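Local coordinates for protein DMATS type aromatic prenyltransferase (PDB 6ZRY) that probably transfers a dimethylallyl group to carbon 6 of the indole ring of tryptophan, as an aromatic prenyltransferase, and binds tryptophan inside its ABBA barrel, at residues Gly127-Trp132 against Leu195-Val200; Asp118-Asp123 against Val147-Glu152; Pro48-Gly53 against Leu89-Ala94. All blocks are in the same frame, centred on the assembly; numbering follows the deposited sequence.

Contact 1 (Gly127-Trp132 against Leu195-Val200); sequences GDFAMW and LTFFAV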
# COMPACT_ATOMS: atom_id res chain seq x y z
N GLY A 127 -4.55 -10.13 14.00
CA GLY A 127 -3.71 -9.99 12.79
C GLY A 127 -2.48 -9.18 13.09
O GLY A 127 -2.24 -8.87 14.30
N ASP A 128 -1.68 -8.82 12.09
CA ASP A 128 -0.35 -8.24 12.41
C ASP A 128 -0.40 -6.72 12.40
O ASP A 128 0.67 -6.12 12.55
CB ASP A 128 0.78 -8.84 11.57
CG ASP A 128 0.66 -8.62 10.09
OD1 ASP A 128 -0.40 -8.10 9.66
OD2 ASP A 128 1.65 -8.94 9.37
N PHE A 129 -1.58 -6.11 12.29
CA PHE A 129 -1.74 -4.63 12.44
C PHE A 129 -3.21 -4.27 12.69
O PHE A 129 -4.09 -5.09 12.45
CB PHE A 129 -1.20 -3.92 11.20
CG PHE A 129 -2.14 -3.90 10.02
CD1 PHE A 129 -2.42 -5.06 9.31
CD2 PHE A 129 -2.72 -2.71 9.61
CE1 PHE A 129 -3.28 -5.04 8.24
CE2 PHE A 129 -3.60 -2.69 8.53
CZ PHE A 129 -3.86 -3.85 7.83
N ALA A 130 -3.42 -3.07 13.21
CA ALA A 130 -4.72 -2.40 13.35
C ALA A 130 -4.74 -1.15 12.47
O ALA A 130 -5.77 -0.92 11.80
CB ALA A 130 -4.98 -2.07 14.81
N MET A 131 -3.62 -0.41 12.39
CA MET A 131 -3.58 0.88 11.64
C MET A 131 -2.18 1.09 11.05
O MET A 131 -1.19 1.09 11.82
CB MET A 131 -3.92 2.05 12.56
CG MET A 131 -3.82 3.42 11.89
SD MET A 131 -4.09 4.77 13.07
CE MET A 131 -5.85 4.61 13.36
N TRP A 132 -2.10 1.29 9.74
CA TRP A 132 -0.89 1.75 9.06
C TRP A 132 -1.14 3.16 8.53
O TRP A 132 -2.28 3.60 8.49
CB TRP A 132 -0.48 0.80 7.93
CG TRP A 132 0.12 -0.51 8.37
CD1 TRP A 132 0.43 -0.90 9.64
CD2 TRP A 132 0.41 -1.62 7.53
NE1 TRP A 132 0.95 -2.17 9.62
CE2 TRP A 132 0.91 -2.65 8.35
CE3 TRP A 132 0.28 -1.85 6.16
CZ2 TRP A 132 1.32 -3.88 7.85
CZ3 TRP A 132 0.67 -3.07 5.66
CH2 TRP A 132 1.17 -4.08 6.49
N LEU A 195 -10.81 -9.18 3.15
CA LEU A 195 -10.84 -7.69 3.29
C LEU A 195 -9.57 -7.24 4.03
O LEU A 195 -9.44 -7.47 5.26
CB LEU A 195 -12.12 -7.29 4.03
CG LEU A 195 -13.42 -7.73 3.35
CD1 LEU A 195 -14.58 -7.75 4.34
CD2 LEU A 195 -13.75 -6.86 2.17
N THR A 196 -8.65 -6.64 3.31
CA THR A 196 -7.25 -6.49 3.76
C THR A 196 -7.00 -5.08 4.29
O THR A 196 -6.33 -4.95 5.31
CB THR A 196 -6.27 -6.86 2.65
OG1 THR A 196 -6.57 -8.22 2.30
CG2 THR A 196 -4.84 -6.72 3.10
N PHE A 197 -7.45 -4.05 3.58
CA PHE A 197 -7.28 -2.66 4.03
C PHE A 197 -8.57 -1.87 3.84
O PHE A 197 -9.20 -2.01 2.80
CB PHE A 197 -6.20 -1.88 3.26
CG PHE A 197 -4.81 -2.46 3.32
CD1 PHE A 197 -4.14 -2.59 4.52
CD2 PHE A 197 -4.15 -2.83 2.15
CE1 PHE A 197 -2.84 -3.08 4.56
CE2 PHE A 197 -2.85 -3.32 2.19
CZ PHE A 197 -2.20 -3.45 3.40
N PHE A 198 -8.88 -1.03 4.81
CA PHE A 198 -9.91 0.01 4.73
C PHE A 198 -9.18 1.34 4.82
O PHE A 198 -8.72 1.65 5.93
CB PHE A 198 -10.92 -0.22 5.86
CG PHE A 198 -12.10 0.70 5.87
CD1 PHE A 198 -12.00 2.00 6.38
CD2 PHE A 198 -13.35 0.26 5.45
CE1 PHE A 198 -13.10 2.85 6.41
CE2 PHE A 198 -14.44 1.11 5.47
CZ PHE A 198 -14.32 2.40 5.95
N ALA A 199 -9.02 2.04 3.71
CA ALA A 199 -8.11 3.20 3.59
C ALA A 199 -8.95 4.46 3.39
O ALA A 199 -9.83 4.44 2.58
CB ALA A 199 -7.14 2.98 2.47
N VAL A 200 -8.68 5.49 4.20
CA VAL A 200 -9.33 6.82 4.09
C VAL A 200 -8.28 7.92 4.19
O VAL A 200 -7.20 7.69 4.80
CB VAL A 200 -10.41 7.00 5.17
CG1 VAL A 200 -11.54 5.98 5.02
CG2 VAL A 200 -9.81 6.93 6.55
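The ring of F197 brings its edge up to two aromatic side chains of the other segment at once, W132 and F129. On the W132 side, CZ of F197 comes to 3.7 Å from CZ3 of the indole, and CE1 lies about as near to the same carbon. The two planes are inclined at 48°, an oblique meeting. On the F129 side the closest approach is tighter, 3.5 Å from CZ of F129 to CE1 of F197, with the planes at 60°. F129 also closes the triangle within its own segment: its CD2 lies 3.6 Å above the plane of the W132 indole, displaced toward the rim. A chi1 of 81°, with CG between the backbone N and the carbonyl carbon, turns the F129 ring toward strand 193-201, bringing CZ to F197 while CD2 stays over the indole. Its CZ edge also points at a backbone oxygen, the T196 O, at 3.7 Å and in the plane of the ring.

The methyl CG2 of T196 sits over the centre of one face of F197, 4.0 Å above it, while OG1 of T196 is hydrogen-bonded to T215. T196 and F197 both face Y213, which makes a classic beta bulge in strand 193-201. Y213 and Y148 each meet the F197 ring edge-to-face and so extend the cluster. The W132 and A199 CA atoms are 9.2 Å apart, because strand 141-149 runs between the two strands and the side chains must bridge over it. F129 packs behind F197 and against W132, whereas W132 and F197 themselves touch the bound tryptophan and line the substrate pocket inside the ABBA prenyltransferase barrel.

Contact 2 (Asp118-Asp123 against Val147-Glu152); sequences DLFATD and VYLNPE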
# COMPACT_ATOMS: atom_id res chain seq x y z
N ASP A 118 -14.76 3.64 16.74
CA ASP A 118 -15.33 2.67 17.71
C ASP A 118 -15.61 1.33 17.03
O ASP A 118 -15.62 0.32 17.76
CB ASP A 118 -16.59 3.21 18.42
CG ASP A 118 -17.82 3.35 17.56
OD1 ASP A 118 -17.82 4.22 16.68
OD2 ASP A 118 -18.79 2.59 17.79
N LEU A 119 -15.85 1.31 15.71
CA LEU A 119 -16.12 0.04 14.99
C LEU A 119 -14.84 -0.78 14.92
O LEU A 119 -14.94 -2.00 14.98
CB LEU A 119 -16.67 0.32 13.59
CG LEU A 119 -17.99 1.08 13.54
CD1 LEU A 119 -18.38 1.37 12.10
CD2 LEU A 119 -19.10 0.31 14.25
N PHE A 120 -13.67 -0.13 14.81
CA PHE A 120 -12.36 -0.81 14.74
C PHE A 120 -11.76 -0.97 16.13
O PHE A 120 -10.91 -1.82 16.27
CB PHE A 120 -11.40 -0.07 13.78
CG PHE A 120 -11.87 -0.06 12.34
CD1 PHE A 120 -12.82 0.85 11.92
CD2 PHE A 120 -11.33 -0.94 11.40
CE1 PHE A 120 -13.25 0.89 10.60
CE2 PHE A 120 -11.76 -0.91 10.08
CZ PHE A 120 -12.72 -0.00 9.67
N ALA A 121 -12.18 -0.19 17.12
CA ALA A 121 -11.51 -0.13 18.44
C ALA A 121 -11.70 -1.46 19.15
O ALA A 121 -12.83 -1.96 19.21
CB ALA A 121 -12.03 1.02 19.27
N THR A 122 -10.61 -2.01 19.67
CA THR A 122 -10.60 -3.29 20.41
C THR A 122 -9.31 -3.37 21.20
O THR A 122 -8.26 -2.89 20.70
CB THR A 122 -10.77 -4.50 19.48
OG1 THR A 122 -10.72 -5.68 20.28
CG2 THR A 122 -9.73 -4.57 18.38
N ASP A 123 -9.40 -3.90 22.42
CA ASP A 123 -8.26 -4.08 23.34
C ASP A 123 -7.39 -5.23 22.88
O ASP A 123 -6.21 -5.24 23.25
CB ASP A 123 -8.74 -4.31 24.77
CG ASP A 123 -8.86 -3.02 25.54
OD1 ASP A 123 -8.29 -2.00 25.05
OD2 ASP A 123 -9.49 -3.04 26.63
N VAL A 147 -4.80 6.80 6.06
CA VAL A 147 -4.89 5.84 7.18
C VAL A 147 -5.42 4.51 6.62
O VAL A 147 -6.49 4.53 5.96
CB VAL A 147 -5.80 6.39 8.28
CG1 VAL A 147 -5.91 5.43 9.45
CG2 VAL A 147 -5.32 7.76 8.73
N TYR A 148 -4.69 3.44 6.90
CA TYR A 148 -4.96 2.07 6.46
C TYR A 148 -5.40 1.27 7.68
O TYR A 148 -4.53 0.95 8.52
CB TYR A 148 -3.70 1.51 5.80
CG TYR A 148 -3.54 1.95 4.39
CD1 TYR A 148 -3.30 3.29 4.06
CD2 TYR A 148 -3.71 1.06 3.35
CE1 TYR A 148 -3.20 3.70 2.73
CE2 TYR A 148 -3.63 1.45 2.03
CZ TYR A 148 -3.38 2.77 1.71
OH TYR A 148 -3.31 3.11 0.39
N LEU A 149 -6.69 0.97 7.79
CA LEU A 149 -7.24 0.21 8.93
C LEU A 149 -7.37 -1.24 8.52
O LEU A 149 -7.68 -1.49 7.32
CB LEU A 149 -8.58 0.80 9.35
CG LEU A 149 -8.57 2.27 9.75
CD1 LEU A 149 -9.98 2.73 10.10
CD2 LEU A 149 -7.66 2.52 10.93
N ASN A 150 -7.17 -2.15 9.46
CA ASN A 150 -7.30 -3.62 9.25
C ASN A 150 -8.76 -3.99 9.44
O ASN A 150 -9.26 -3.93 10.56
CB ASN A 150 -6.41 -4.43 10.20
CG ASN A 150 -6.48 -5.92 9.94
OD1 ASN A 150 -7.12 -6.36 8.98
ND2 ASN A 150 -5.81 -6.70 10.78
N PRO A 151 -9.51 -4.38 8.38
CA PRO A 151 -10.90 -4.81 8.51
C PRO A 151 -11.02 -6.07 9.37
O PRO A 151 -12.11 -6.34 9.86
CB PRO A 151 -11.31 -5.13 7.07
CG PRO A 151 -10.36 -4.32 6.23
CD PRO A 151 -9.06 -4.45 6.98
N GLU A 152 -9.95 -6.82 9.50
CA GLU A 152 -9.95 -8.12 10.22
C GLU A 152 -9.48 -7.95 11.67
O GLU A 152 -9.15 -8.97 12.32
CB GLU A 152 -9.08 -9.12 9.46
CG GLU A 152 -9.63 -9.44 8.08
CD GLU A 152 -8.74 -10.40 7.27
OE1 GLU A 152 -9.24 -10.99 6.34
OE2 GLU A 152 -7.56 -10.55 7.62
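Apolar contact between F120 and L149 dominates. CD1 of L149 stands over the centre of the F120 ring, 3.7 Å from the centroid and only 8° off the ring normal, a textbook CH-pi placement. The same leucine touches again through CB, which lies over the CE2-CD2 rim of the same face, 3.7 Å from F120 CE2. A chi1 of -64°, with CG anti to the carbonyl carbon, swings the F120 ring off the helical turn toward L149, whose side chain it crosses at about a right angle. Putting an alanine at F120 would probably leave the L149 methyl without the face it rests on and open a gap between the helical turn and the strand end.

In the ABBA fold the helices surround the outside of the barrel, and here the short helix 117-120 packs onto the outward side of strand 141-149. L162 of helix 159-170 and the F198 ring also touch F120, whereas Y148 turns to the other side of the sheet to meet F197.

A backbone oxygen also packs at the ring edge: N150 O lies in the plane of the F120 ring, 3.7 Å from CD2. Beyond the strand, N150 OD1 accepts from E152 N at 2.9 Å, with an N-H...O angle of 154°, forming an Asx turn. The donor stands above the carbonyl plane, and ND2 of the same amide is hydrogen-bonded to F129 O.

Contact 3 (Pro48-Gly53 against Leu89-Ala94); sequences PAWPSG and LANLSA. With TRP (tryptophan), chain C.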
# COMPACT_ATOMS: atom_id res chain seq x y z
N PRO A 48 15.03 -7.00 13.55
CA PRO A 48 13.86 -6.12 13.59
C PRO A 48 13.26 -6.06 15.00
O PRO A 48 13.21 -7.07 15.64
CB PRO A 48 12.89 -6.75 12.58
CG PRO A 48 13.77 -7.55 11.65
CD PRO A 48 14.95 -7.99 12.48
N ALA A 49 12.76 -4.88 15.38
CA ALA A 49 12.16 -4.61 16.71
C ALA A 49 10.89 -5.44 16.90
O ALA A 49 10.55 -5.72 18.05
CB ALA A 49 11.89 -3.14 16.86
N TRP A 50 10.27 -5.87 15.79
CA TRP A 50 8.94 -6.52 15.72
C TRP A 50 8.76 -7.04 14.30
O TRP A 50 9.25 -6.39 13.38
CB TRP A 50 7.86 -5.48 16.07
CG TRP A 50 6.47 -5.92 15.73
CD1 TRP A 50 5.70 -5.54 14.67
CD2 TRP A 50 5.69 -6.83 16.49
NE1 TRP A 50 4.49 -6.17 14.72
CE2 TRP A 50 4.47 -6.98 15.83
CE3 TRP A 50 5.94 -7.55 17.67
CZ2 TRP A 50 3.46 -7.81 16.31
CZ3 TRP A 50 4.95 -8.37 18.14
CH2 TRP A 50 3.73 -8.51 17.46
N PRO A 51 8.15 -8.22 14.07
CA PRO A 51 7.97 -8.72 12.70
C PRO A 51 6.84 -8.01 11.93
O PRO A 51 5.82 -8.65 11.62
CB PRO A 51 7.71 -10.23 12.87
CG PRO A 51 7.23 -10.38 14.32
CD PRO A 51 7.79 -9.22 15.09
N SER A 52 7.08 -6.74 11.56
CA SER A 52 6.12 -5.87 10.84
C SER A 52 5.70 -6.53 9.53
O SER A 52 6.55 -7.04 8.81
CB SER A 52 6.70 -4.51 10.63
OG SER A 52 5.91 -3.71 9.77
N GLY A 53 4.40 -6.51 9.22
CA GLY A 53 3.93 -7.02 7.93
C GLY A 53 4.12 -6.05 6.78
O GLY A 53 3.79 -6.44 5.65
N LEU A 89 -1.27 -3.68 19.96
CA LEU A 89 -2.02 -2.56 20.59
C LEU A 89 -1.09 -1.35 20.76
O LEU A 89 -1.54 -0.24 20.48
CB LEU A 89 -2.59 -3.04 21.93
CG LEU A 89 -3.72 -2.19 22.52
CD1 LEU A 89 -4.91 -2.09 21.58
CD2 LEU A 89 -4.16 -2.78 23.85
N ALA A 90 0.13 -1.59 21.18
CA ALA A 90 1.18 -0.56 21.42
C ALA A 90 1.54 0.12 20.08
O ALA A 90 1.73 1.35 20.06
CB ALA A 90 2.36 -1.20 22.07
N ASN A 91 1.58 -0.67 18.98
CA ASN A 91 1.89 -0.19 17.61
C ASN A 91 0.74 0.71 17.14
O ASN A 91 1.00 1.75 16.58
CB ASN A 91 2.13 -1.34 16.61
CG ASN A 91 3.26 -2.29 16.94
OD1 ASN A 91 4.11 -2.04 17.82
ND2 ASN A 91 3.32 -3.40 16.20
N LEU A 92 -0.50 0.29 17.34
CA LEU A 92 -1.70 1.09 17.01
C LEU A 92 -1.62 2.44 17.73
O LEU A 92 -1.77 3.49 17.07
CB LEU A 92 -2.95 0.29 17.42
CG LEU A 92 -4.25 1.07 17.43
CD1 LEU A 92 -4.50 1.73 16.09
CD2 LEU A 92 -5.41 0.16 17.82
N SER A 93 -1.40 2.42 19.05
CA SER A 93 -1.30 3.63 19.89
C SER A 93 -0.23 4.58 19.33
O SER A 93 -0.54 5.77 19.12
CB SER A 93 -1.00 3.26 21.30
OG SER A 93 -1.06 4.40 22.13
N ALA A 94 0.96 4.06 19.05
CA ALA A 94 2.11 4.86 18.55
C ALA A 94 1.78 5.41 17.15
O ALA A 94 2.07 6.60 16.87
CB ALA A 94 3.38 4.02 18.56
N TRP C . 4.08 -6.53 2.56
CA TRP C . 2.61 -6.80 2.63
C TRP C . 2.19 -7.69 1.46
O TRP C . 1.07 -8.23 1.47
CB TRP C . 1.79 -5.50 2.68
CG TRP C . 1.92 -4.63 1.46
CD1 TRP C . 2.91 -3.72 1.19
CD2 TRP C . 1.01 -4.58 0.34
NE1 TRP C . 2.68 -3.12 -0.02
CE2 TRP C . 1.52 -3.61 -0.56
CE3 TRP C . -0.18 -5.23 0.02
CZ2 TRP C . 0.89 -3.31 -1.76
CZ3 TRP C . -0.81 -4.93 -1.17
CH2 TRP C . -0.28 -3.97 -2.04
OXT TRP C . 2.97 -7.89 0.50
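W50 and N91 mark the nearest backbone approach of the two segments, with CA atoms 9.7 Å apart, a spacing that leaves the meeting to their side chains. The 48-53 segment is irregular: S52 N is bonded to W50 O at 2.9 Å around P51, the centre of an inverse gamma turn. Residues 89-94 are regular helix, as the bond from S93 N to L89 O at 3.0 Å attests.

ND2 of N91 lies over one face of the W50 indole, 3.3 Å above the plane and offset toward the NE1-CD1 rim. The amide stands steeply on the ring, with the planes 77° apart. ND2 is 3.4 Å from W50 NE1, but both are donors, so this is packing rather than a hydrogen bond. What fixes the amide is its other end: OD1 of N91 accepts from the backbone N atoms of G83 and G87. The opposite indole face is covered by P51 CD, so the ring is sandwiched between its own chain and the helix. W50 reaches the helix with CG anti to the backbone N (chi1 167°).

Further along, G53 O accepts from N of the bound tryptophan at 3.1 Å. The contact thus sets the loop between helix 26-36 and strand 61-68 against helix 88-106, close to the connection between strand 71-79 and this helix, where L82 and P86 also touch W50.

In the fold
Contacts 1 and 2 share one sheet, their centres about 7 Å apart: probable hydrogen bonds from W132 N to Y148 O (2.7 Å) and from F198 N to L149 O (2.8 Å) join the strand of contact 2 to both strands of contact 1. Contact 1 faces the pocket, the F197 side chain being about 4 Å from the bound tryptophan, while contact 2 packs on the outside, the N150 side chain about 11 Å from it. Contact 3 is centred about 13 Å from contact 1 yet reaches the same ligand through G53, whose C lies 3.5 Å from W132 CH2. L92 of its helix packs on M131 and A130, and L89 meets T122 and D123 of contact 2.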